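Local structure of uncharacterized protein (Burkholderia cenocepacia, 6ANS) at residues M80-A85 with G229-A234; N257-A262 with V374-R379; I276-S281 with T362-W367. The protein is of unknown function but belongs to the DUF1214 family and, in the crystal, binds a phosphate ion between residues of its two halves. All blocks are in the same frame, centred on the assembly; numbering follows the deposited sequence.

Contact 1 comes first along the chain and joins the last turn of helix 60-83 to the start of helix 224-251, on the helical side of the molecule. Contacts 2 and 3 lie across the centre of the chain from it, their centres about 38 Å and 30 Å from that of contact 1. These two are direct neighbours, with centres about 9 Å apart. Contact 3 pairs strands 276-284 and 360-368 of an antiparallel sheet. Contact 2 brackets it in sequence and lays the loop before helix 264-269 against the run into strand 377-382. Probable hydrogen bonds from His375 ND1 to Tyr279 OH and from Val374 O to Trp367 NE1 join segment 374-379 to the sheet of contact 3.

Contact 1: residues M80-A85 with G229-A234; sequences MHVEFA and GGLMRA
Arg233 crosses His81 at about a right angle and sets its CB over one face of the imidazole, toward the rim, 3.8 Å from the ring centroid and 14° off the ring normal: a CH-pi contact. The histidine's CG stands beside its own backbone N and opposite the carbonyl carbon (chi1 -70°), which turns the ring toward helix 224-251. Met80, a selenomethionine, brings its CG over the centre of the opposite face, so the imidazole is sandwiched between aliphatic groups, while NE2 reaches a weak hydrogen bond with Glu144. The arginine chain bends at chi3 and folds back over its own helix, bringing the carbonyl oxygen of Gly229 over the guanidinium face. The guanidinium plane stands 61° from that of the imidazole, with His81 ND1 at its edge. Between them a water donates to His81 O at 2.9 Å and accepts from Arg233 NE at 2.9 Å; its link to ND1 is weak. This is a helix-helix packing in which the wider pi-type turn ending helix 60-83 meets Gly230 near the start of helix 224-251. The backbones come close there, His81 O lying 3.2 Å from Gly230 CA. Alongside, Val82 directs CG2 at the glycine's carbonyl carbon, 3.7 Å from Gly230 C, and meets the tip of Leu231 at CD2. The second subunit packs Arg68 onto Val82, and its Arg72 forms a salt bridge with Glu83.

Contact 2: residues N257-A262 with V374-R379; sequences NALPPA and VHPRTR
Asn257 offers its backbone carbonyl to Thr378, where the loop before helix 264-269 runs antiparallel to the edge strand 377-382 and the residues leading into it. The hydroxyl donates from Thr378 OG1 to Asn257 O at 2.7 Å, in the carbonyl plane and on a lone pair. With chi1 at 70°, OG1 sits between the threonine's backbone N and carbonyl carbon, which directs it at the loop. The asparagine's own amide turns elsewhere, its OD1 accepting from the backbone N of Ser284. At Ala258, CA lies close beside the same hydroxyl. Leu259 brings CB near Thr378 CG2 and CD2 near the ring of Pro376, then continues toward Ile363 and Trp365 of the neighbouring sheet. Its backbone reaches Pro376 through two waters instead of direct strand pairing: one donates to both Leu259 O and Pro376 O, while the other accepts from Leu259 N at 2.8 Å and donates to Pro376 O, which is thus gripped twice. Farther along, Pro261 crosses His375 at about a right angle. The imidazole is also held by a hydrogen bond between its ND1 and Tyr279 OH, and Pro261 CG stands over its centre, 3.6 Å from the centroid and 8° off the normal.

Contact 3: residues I276-S281 with T362-W367; sequences IYYYHS and TICWRW. With PO4 (phosphate ion), chain E; EDO (1,2-ethanediol), chain H.
Strands 276-281 and 362-367 run antiparallel, their axes 4.7 Å apart at closest approach, with hydrogen-bonded pairs Tyr277-Trp367, Tyr279-Trp365 and Ser281-Ile363 separated by the non-hydrogen-bonded pairs Tyr278-Arg366 and His280-Cys364. Both partners of a pair point to the same face of the sheet. On one face Tyr279, Trp365 and Trp367 form an aromatic cluster. The tyrosine lies side by side with Trp365, CD2 against its CB, and crosses Trp367, whose CD1 lies 3.5 Å from Tyr279 CE2. Trp367 NE1 gives Tyr279 OH only a weak bond, bent to 129°; the stronger partners lie outside, His375 for the hydroxyl and Val374 for the indole N-H. Trp304 stacks on Trp365.

The other face, with Tyr278, His280, Cys364 and Arg366, is polar. Arg366 runs extended from CG to NE (chi2 178°) and meets the phosphate with the edge of its guanidinium, NE donating to O1 at 2.7 Å and NH2 to O2 at 2.9 Å. Gln307 and Asn305 hold its NH1, and Cys364 SG lies over the centre of the guanidinium face. Tyr278 OH, also hydrogen-bonded to Asp273 N, approaches phosphate O4 so closely that the detail of this bond is doubtful; its ring has Ile276 CG2 over the centre of one face and ethanediol O2 on the opposite one. His280 NE2 donates to that same ethanediol oxygen at 2.6 Å, and Cys364 SG sits obliquely 3.5 Å from His280 CE1. Tyr111 and Arg194 complete the grip on the phosphate. Both bound molecules probably come from the crystallisation liquor, yet two arginines and two tyrosines converging on one anion are consistent with a pocket suited to a negatively charged ligand.

Contact 1: residues M80-A85 with G229-A234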
loop_
_atom_site.group_PDB
_atom_site.type_symbol
_atom_site.label_atom_id
_atom_site.label_comp_id
_atom_site.label_asym_id
_atom_site.label_seq_id
_atom_site.Cartn_x
_atom_site.Cartn_y
_atom_site.Cartn_z
HETATM N N MSE A 80 -2.307 5.922 -7.518
HETATM C CA MSE A 80 -1.961 6.743 -8.652
HETATM C C MSE A 80 -2.988 7.827 -8.935
HETATM O O MSE A 80 -2.632 8.980 -9.102
HETATM C CB MSE A 80 -1.795 5.872 -9.891
HETATM C CG MSE A 80 -1.386 6.664 -11.122
HETATM SE SE MSE A 80 -1.117 5.457 -12.641
HETATM C CE MSE A 80 0.470 4.437 -12.024
ATOM N N HIS A 81 -4.270 7.456 -8.963
ATOM C CA HIS A 81 -5.287 8.340 -9.510
ATOM C C HIS A 81 -6.256 8.902 -8.490
ATOM O O HIS A 81 -6.988 9.829 -8.828
ATOM C CB HIS A 81 -6.089 7.617 -10.596
ATOM C CG HIS A 81 -5.302 7.374 -11.840
ATOM N ND1 HIS A 81 -4.830 8.404 -12.623
ATOM C CD2 HIS A 81 -4.891 6.227 -12.433
ATOM C CE1 HIS A 81 -4.186 7.902 -13.665
ATOM N NE2 HIS A 81 -4.210 6.584 -13.573
ATOM N N VAL A 82 -6.279 8.391 -7.258
ATOM C CA VAL A 82 -7.173 8.895 -6.222
ATOM C C VAL A 82 -6.397 9.476 -5.041
ATOM O O VAL A 82 -6.610 10.625 -4.661
ATOM C CB VAL A 82 -8.165 7.808 -5.758
ATOM C CG1 VAL A 82 -8.900 8.254 -4.501
ATOM C CG2 VAL A 82 -9.157 7.522 -6.880
ATOM N N GLU A 83 -5.456 8.709 -4.476
ATOM C CA GLU A 83 -4.838 9.131 -3.221
ATOM C C GLU A 83 -3.663 10.087 -3.418
ATOM O O GLU A 83 -3.494 11.015 -2.620
ATOM C CB GLU A 83 -4.380 7.908 -2.409
ATOM C CG GLU A 83 -5.516 6.980 -2.008
ATOM C CD GLU A 83 -6.542 7.655 -1.100
ATOM O OE1 GLU A 83 -6.231 8.720 -0.523
ATOM O OE2 GLU A 83 -7.655 7.110 -0.952
ATOM N N PHE A 84 -2.832 9.881 -4.442
ATOM C CA PHE A 84 -1.627 10.686 -4.661
ATOM C C PHE A 84 -1.668 11.405 -6.005
ATOM O O PHE A 84 -0.673 11.442 -6.728
ATOM C CB PHE A 84 -0.354 9.840 -4.570
ATOM C CG PHE A 84 -0.149 9.211 -3.236
ATOM C CD1 PHE A 84 0.506 9.901 -2.226
ATOM C CD2 PHE A 84 -0.658 7.945 -2.964
ATOM C CE1 PHE A 84 0.677 9.328 -0.965
ATOM C CE2 PHE A 84 -0.508 7.364 -1.699
ATOM C CZ PHE A 84 0.167 8.059 -0.697
ATOM N N ALA A 85 -2.827 11.962 -6.367
ATOM C CA ALA A 85 -3.037 12.585 -7.671
ATOM C C ALA A 85 -3.174 14.100 -7.609
ATOM O O ALA A 85 -3.537 14.718 -8.614
ATOM C CB ALA A 85 -4.264 11.987 -8.355
ATOM N N GLY A 229 -13.262 11.766 -11.742
ATOM C CA GLY A 229 -12.204 11.511 -12.707
ATOM C C GLY A 229 -11.175 10.519 -12.203
ATOM O O GLY A 229 -10.683 9.680 -12.963
ATOM N N GLY A 230 -10.818 10.613 -10.923
ATOM C CA GLY A 230 -9.823 9.700 -10.380
ATOM C C GLY A 230 -10.310 8.264 -10.367
ATOM O O GLY A 230 -9.560 7.342 -10.691
ATOM N N LEU A 231 -11.572 8.051 -9.996
ATOM C CA LEU A 231 -12.097 6.686 -9.957
ATOM C C LEU A 231 -12.124 6.062 -11.350
ATOM O O LEU A 231 -11.677 4.922 -11.542
ATOM C CB LEU A 231 -13.492 6.673 -9.331
ATOM C CG LEU A 231 -13.510 6.881 -7.814
ATOM C CD1 LEU A 231 -14.937 7.116 -7.317
ATOM C CD2 LEU A 231 -12.887 5.689 -7.117
HETATM N N MSE A 232 -12.641 6.790 -12.340
HETATM C CA MSE A 232 -12.734 6.237 -13.686
HETATM C C MSE A 232 -11.333 5.989 -14.252
HETATM O O MSE A 232 -11.088 4.948 -14.866
HETATM C CB MSE A 232 -13.558 7.153 -14.609
HETATM C CG MSE A 232 -15.062 7.174 -14.252
HETATM SE SE MSE A 232 -15.811 5.417 -13.627
HETATM C CE MSE A 232 -15.473 4.381 -15.277
ATOM N N ARG A 233 -10.396 6.915 -14.018
ATOM C CA ARG A 233 -9.030 6.669 -14.482
ATOM C C ARG A 233 -8.435 5.444 -13.798
ATOM O O ARG A 233 -7.758 4.630 -14.444
ATOM C CB ARG A 233 -8.142 7.903 -14.259
ATOM C CG ARG A 233 -8.313 8.999 -15.353
ATOM C CD ARG A 233 -7.277 10.126 -15.192
ATOM N NE ARG A 233 -7.545 10.914 -13.989
ATOM C CZ ARG A 233 -8.436 11.899 -13.936
ATOM N NH1 ARG A 233 -9.125 12.225 -15.026
ATOM N NH2 ARG A 233 -8.632 12.565 -12.803
ATOM N N ALA A 234 -8.688 5.284 -12.496
ATOM C CA ALA A 234 -8.184 4.108 -11.790
ATOM C C ALA A 234 -8.751 2.827 -12.389
ATOM O O ALA A 234 -8.006 1.888 -12.684
ATOM C CB ALA A 234 -8.511 4.203 -10.296
HETATM O O HOH W 1 -6.363 11.136 -11.320
#

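Contact 2: residues N257-A262 with V374-R379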
loop_
_atom_site.group_PDB
_atom_site.type_symbol
_atom_site.label_atom_id
_atom_site.label_comp_id
_atom_site.label_asym_id
_atom_site.label_seq_id
_atom_site.Cartn_x
_atom_site.Cartn_y
_atom_site.Cartn_z
ATOM N N ASN A 257 10.503 -19.453 -25.542
ATOM C CA ASN A 257 11.752 -20.031 -25.036
ATOM C C ASN A 257 13.002 -19.505 -25.736
ATOM O O ASN A 257 14.086 -20.032 -25.503
ATOM C CB ASN A 257 11.750 -21.566 -25.103
ATOM C CG ASN A 257 10.803 -22.195 -24.084
ATOM O OD1 ASN A 257 10.565 -21.633 -23.014
ATOM N ND2 ASN A 257 10.278 -23.369 -24.405
ATOM N N ALA A 258 12.887 -18.502 -26.603
ATOM C CA ALA A 258 14.032 -17.712 -27.038
ATOM C C ALA A 258 13.954 -16.358 -26.347
ATOM O O ALA A 258 12.961 -16.036 -25.704
ATOM C CB ALA A 258 14.065 -17.555 -28.570
ATOM N N LEU A 259 14.993 -15.543 -26.485
ATOM C CA LEU A 259 15.044 -14.247 -25.802
ATOM C C LEU A 259 15.553 -13.171 -26.751
ATOM O O LEU A 259 16.628 -12.593 -26.543
ATOM C CB LEU A 259 15.920 -14.344 -24.553
ATOM C CG LEU A 259 15.817 -13.237 -23.521
ATOM C CD1 LEU A 259 14.365 -12.954 -23.229
ATOM C CD2 LEU A 259 16.553 -13.682 -22.236
ATOM N N PRO A 260 14.788 -12.856 -27.798
ATOM C CA PRO A 260 15.242 -11.872 -28.777
ATOM C C PRO A 260 15.215 -10.468 -28.202
ATOM O O PRO A 260 14.490 -10.199 -27.229
ATOM C CB PRO A 260 14.231 -12.027 -29.927
ATOM C CG PRO A 260 12.987 -12.447 -29.252
ATOM C CD PRO A 260 13.428 -13.337 -28.106
ATOM N N PRO A 261 15.999 -9.552 -28.781
ATOM C CA PRO A 261 15.914 -8.139 -28.382
ATOM C C PRO A 261 14.507 -7.603 -28.610
ATOM O O PRO A 261 13.861 -7.920 -29.609
ATOM C CB PRO A 261 16.929 -7.443 -29.305
ATOM C CG PRO A 261 17.797 -8.535 -29.865
ATOM C CD PRO A 261 16.950 -9.774 -29.888
ATOM N N ALA A 262 14.047 -6.764 -27.687
ATOM C CA ALA A 262 12.723 -6.172 -27.807
ATOM C C ALA A 262 12.754 -4.979 -28.753
ATOM O O ALA A 262 13.811 -4.491 -29.152
ATOM C CB ALA A 262 12.196 -5.734 -26.439
ATOM N N VAL A 374 24.884 -7.475 -25.876
ATOM C CA VAL A 374 25.207 -8.842 -26.261
ATOM C C VAL A 374 23.922 -9.653 -26.141
ATOM O O VAL A 374 23.275 -9.646 -25.088
ATOM C CB VAL A 374 26.330 -9.428 -25.381
ATOM C CG1 VAL A 374 26.559 -10.906 -25.694
ATOM C CG2 VAL A 374 27.643 -8.616 -25.561
ATOM N N HIS A 375 23.546 -10.329 -27.219
ATOM C CA HIS A 375 22.221 -10.933 -27.320
ATOM C C HIS A 375 22.245 -12.367 -26.805
ATOM O O HIS A 375 22.955 -13.201 -27.377
ATOM C CB HIS A 375 21.746 -10.890 -28.759
ATOM C CG HIS A 375 21.547 -9.499 -29.271
ATOM N ND1 HIS A 375 21.269 -8.436 -28.439
ATOM C CD2 HIS A 375 21.602 -8.989 -30.526
ATOM C CE1 HIS A 375 21.139 -7.336 -29.158
ATOM N NE2 HIS A 375 21.332 -7.645 -30.429
ATOM N N PRO A 376 21.489 -12.702 -25.762
ATOM C CA PRO A 376 21.512 -14.078 -25.254
ATOM C C PRO A 376 21.002 -15.084 -26.278
ATOM O O PRO A 376 20.093 -14.802 -27.062
ATOM C CB PRO A 376 20.589 -14.021 -24.027
ATOM C CG PRO A 376 20.506 -12.567 -23.661
ATOM C CD PRO A 376 20.598 -11.839 -24.968
ATOM N N ARG A 377 21.608 -16.264 -26.264
ATOM C CA ARG A 377 21.073 -17.431 -26.940
ATOM C C ARG A 377 20.465 -18.361 -25.896
ATOM O O ARG A 377 20.806 -18.306 -24.711
ATOM C CB ARG A 377 22.157 -18.164 -27.738
ATOM C CG ARG A 377 23.408 -18.513 -26.959
ATOM C CD ARG A 377 24.541 -18.988 -27.894
ATOM N NE ARG A 377 25.793 -19.224 -27.170
ATOM C CZ ARG A 377 26.038 -20.323 -26.462
ATOM N NH1 ARG A 377 25.123 -21.281 -26.395
ATOM N NH2 ARG A 377 27.194 -20.473 -25.829
ATOM N N THR A 378 19.532 -19.198 -26.347
ATOM C CA THR A 378 18.804 -20.098 -25.468
ATOM C C THR A 378 18.711 -21.473 -26.113
ATOM O O THR A 378 18.784 -21.613 -27.336
ATOM C CB THR A 378 17.382 -19.599 -25.180
ATOM O OG1 THR A 378 16.600 -19.709 -26.376
ATOM C CG2 THR A 378 17.392 -18.139 -24.711
ATOM N N ARG A 379 18.530 -22.491 -25.272
ATOM C CA ARG A 379 18.158 -23.817 -25.746
ATOM C C ARG A 379 17.472 -24.559 -24.606
ATOM O O ARG A 379 17.715 -24.277 -23.429
ATOM C CB ARG A 379 19.364 -24.601 -26.274
ATOM C CG ARG A 379 20.360 -25.031 -25.231
ATOM C CD ARG A 379 21.628 -25.581 -25.883
ATOM N NE ARG A 379 22.486 -26.258 -24.912
ATOM C CZ ARG A 379 23.337 -25.628 -24.108
ATOM N NH1 ARG A 379 23.433 -24.305 -24.160
ATOM N NH2 ARG A 379 24.081 -26.320 -23.248
HETATM O O HOH W 2 18.931 -12.409 -28.006
HETATM O O HOH W 3 17.398 -15.952 -27.863
#

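Contact 3: residues I276-S281 with T362-W367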
loop_
_atom_site.group_PDB
_atom_site.type_symbol
_atom_site.label_atom_id
_atom_site.label_comp_id
_atom_site.label_asym_id
_atom_site.label_seq_id
_atom_site.Cartn_x
_atom_site.Cartn_y
_atom_site.Cartn_z
ATOM N N ILE A 276 18.364 1.680 -20.636
ATOM C CA ILE A 276 18.181 0.241 -20.548
ATOM C C ILE A 276 17.865 -0.317 -21.925
ATOM O O ILE A 276 17.023 0.223 -22.653
ATOM C CB ILE A 276 17.073 -0.117 -19.547
ATOM C CG1 ILE A 276 17.375 0.531 -18.193
ATOM C CG2 ILE A 276 16.953 -1.621 -19.436
ATOM C CD1 ILE A 276 16.429 0.080 -17.094
ATOM N N TYR A 277 18.539 -1.403 -22.268
ATOM C CA TYR A 277 18.243 -2.200 -23.445
ATOM C C TYR A 277 17.536 -3.467 -22.975
ATOM O O TYR A 277 18.072 -4.206 -22.138
ATOM C CB TYR A 277 19.541 -2.514 -24.197
ATOM C CG TYR A 277 19.359 -3.075 -25.582
ATOM C CD1 TYR A 277 19.235 -4.441 -25.782
ATOM C CD2 TYR A 277 19.354 -2.241 -26.698
ATOM C CE1 TYR A 277 19.100 -4.971 -27.053
ATOM C CE2 TYR A 277 19.210 -2.762 -27.987
ATOM C CZ TYR A 277 19.083 -4.128 -28.150
ATOM O OH TYR A 277 18.934 -4.672 -29.402
ATOM N N TYR A 278 16.322 -3.687 -23.473
ATOM C CA TYR A 278 15.432 -4.731 -22.982
ATOM C C TYR A 278 15.368 -5.926 -23.928
ATOM O O TYR A 278 15.429 -5.780 -25.157
ATOM C CB TYR A 278 14.014 -4.193 -22.798
ATOM C CG TYR A 278 13.849 -3.058 -21.803
ATOM C CD1 TYR A 278 13.468 -3.320 -20.480
ATOM C CD2 TYR A 278 14.023 -1.731 -22.187
ATOM C CE1 TYR A 278 13.297 -2.286 -19.563
ATOM C CE2 TYR A 278 13.854 -0.687 -21.275
ATOM C CZ TYR A 278 13.489 -0.976 -19.958
ATOM O OH TYR A 278 13.294 0.036 -19.043
ATOM N N TYR A 279 15.218 -7.114 -23.333
ATOM C CA TYR A 279 14.781 -8.330 -24.016
ATOM C C TYR A 279 13.569 -8.872 -23.272
ATOM O O TYR A 279 13.621 -9.039 -22.048
ATOM C CB TYR A 279 15.871 -9.408 -24.040
ATOM C CG TYR A 279 17.226 -8.953 -24.548
ATOM C CD1 TYR A 279 17.727 -9.414 -25.760
ATOM C CD2 TYR A 279 18.015 -8.088 -23.804
ATOM C CE1 TYR A 279 18.982 -9.005 -26.230
ATOM C CE2 TYR A 279 19.262 -7.665 -24.270
ATOM C CZ TYR A 279 19.736 -8.132 -25.481
ATOM O OH TYR A 279 20.974 -7.733 -25.924
ATOM N N HIS A 280 12.486 -9.140 -24.004
ATOM C CA HIS A 280 11.270 -9.713 -23.448
ATOM C C HIS A 280 10.894 -10.962 -24.229
ATOM O O HIS A 280 10.924 -10.961 -25.464
ATOM C CB HIS A 280 10.079 -8.731 -23.508
ATOM C CG HIS A 280 10.214 -7.518 -22.633
ATOM N ND1 HIS A 280 10.149 -7.576 -21.255
ATOM C CD2 HIS A 280 10.349 -6.204 -22.946
ATOM C CE1 HIS A 280 10.276 -6.358 -20.757
ATOM N NE2 HIS A 280 10.393 -5.505 -21.760
ATOM N N SER A 281 10.469 -12.004 -23.522
ATOM C CA SER A 281 9.930 -13.168 -24.209
ATOM C C SER A 281 8.999 -13.924 -23.274
ATOM O O SER A 281 8.841 -13.576 -22.099
ATOM C CB SER A 281 11.045 -14.083 -24.708
ATOM O OG SER A 281 10.574 -14.919 -25.764
ATOM N N THR A 362 6.699 -15.286 -18.590
ATOM C CA THR A 362 7.516 -14.391 -19.394
ATOM C C THR A 362 8.853 -14.173 -18.697
ATOM O O THR A 362 9.054 -14.558 -17.539
ATOM C CB THR A 362 6.824 -13.044 -19.647
ATOM O OG1 THR A 362 6.443 -12.454 -18.397
ATOM C CG2 THR A 362 5.584 -13.221 -20.540
ATOM N N ILE A 363 9.774 -13.562 -19.429
ATOM C CA ILE A 363 11.153 -13.404 -18.983
ATOM C C ILE A 363 11.685 -12.106 -19.573
ATOM O O ILE A 363 11.350 -11.746 -20.708
ATOM C CB ILE A 363 12.001 -14.635 -19.380
ATOM C CG1 ILE A 363 13.442 -14.512 -18.894
ATOM C CG2 ILE A 363 12.004 -14.830 -20.896
ATOM C CD1 ILE A 363 14.203 -15.809 -19.043
ATOM N N CYS A 364 12.503 -11.396 -18.790
ATOM C CA CYS A 364 13.076 -10.112 -19.188
ATOM C C CYS A 364 14.559 -10.040 -18.830
ATOM O O CYS A 364 14.944 -10.324 -17.691
ATOM C CB CYS A 364 12.333 -8.947 -18.515
ATOM S SG CYS A 364 13.048 -7.286 -18.812
ATOM N N TRP A 365 15.375 -9.625 -19.798
ATOM C CA TRP A 365 16.793 -9.383 -19.619
ATOM C C TRP A 365 17.064 -7.902 -19.856
ATOM O O TRP A 365 16.474 -7.296 -20.758
ATOM C CB TRP A 365 17.609 -10.252 -20.588
ATOM C CG TRP A 365 19.109 -10.245 -20.356
ATOM C CD1 TRP A 365 19.962 -9.177 -20.482
ATOM C CD2 TRP A 365 19.927 -11.368 -19.999
ATOM N NE1 TRP A 365 21.254 -9.570 -20.214
ATOM C CE2 TRP A 365 21.260 -10.907 -19.911
ATOM C CE3 TRP A 365 19.662 -12.718 -19.747
ATOM C CZ2 TRP A 365 22.321 -11.745 -19.565
ATOM C CZ3 TRP A 365 20.722 -13.551 -19.405
ATOM C CH2 TRP A 365 22.036 -13.060 -19.325
ATOM N N ARG A 366 17.935 -7.314 -19.033
ATOM C CA ARG A 366 18.297 -5.904 -19.148
ATOM C C ARG A 366 19.803 -5.743 -19.228
ATOM O O ARG A 366 20.524 -6.281 -18.387
ATOM C CB ARG A 366 17.809 -5.089 -17.955
ATOM C CG ARG A 366 16.302 -4.930 -17.838
ATOM C CD ARG A 366 16.011 -4.135 -16.567
ATOM N NE ARG A 366 14.600 -4.168 -16.218
ATOM C CZ ARG A 366 14.002 -5.193 -15.616
ATOM N NH1 ARG A 366 14.698 -6.285 -15.313
ATOM N NH2 ARG A 366 12.700 -5.135 -15.337
ATOM N N TRP A 367 20.270 -4.981 -20.217
ATOM C CA TRP A 367 21.554 -4.289 -20.136
ATOM C C TRP A 367 21.287 -2.833 -19.778
ATOM O O TRP A 367 20.442 -2.186 -20.404
ATOM C CB TRP A 367 22.345 -4.337 -21.448
ATOM C CG TRP A 367 22.626 -5.691 -22.032
ATOM C CD1 TRP A 367 22.235 -6.146 -23.256
ATOM C CD2 TRP A 367 23.392 -6.750 -21.439
ATOM N NE1 TRP A 367 22.701 -7.422 -23.462
ATOM C CE2 TRP A 367 23.412 -7.818 -22.359
ATOM C CE3 TRP A 367 24.055 -6.900 -20.221
ATOM C CZ2 TRP A 367 24.065 -9.025 -22.094
ATOM C CZ3 TRP A 367 24.706 -8.101 -19.958
ATOM C CH2 TRP A 367 24.700 -9.148 -20.891
HETATM P P PO4 E . 12.281 -1.251 -15.904
HETATM O O1 PO4 E . 13.733 -1.591 -16.138
HETATM O O2 PO4 E . 11.533 -2.544 -15.833
HETATM O O3 PO4 E . 12.097 -0.456 -14.636
HETATM O O4 PO4 E . 11.831 -0.417 -17.077
HETATM C C1 EDO H . 8.770 -1.836 -19.407
HETATM O O1 EDO H . 9.634 -1.714 -18.260
HETATM C C2 EDO H . 9.561 -1.789 -20.720
HETATM O O2 EDO H . 10.222 -3.038 -21.000
HETATM O O HOH W 4 9.164 -9.919 -19.758
#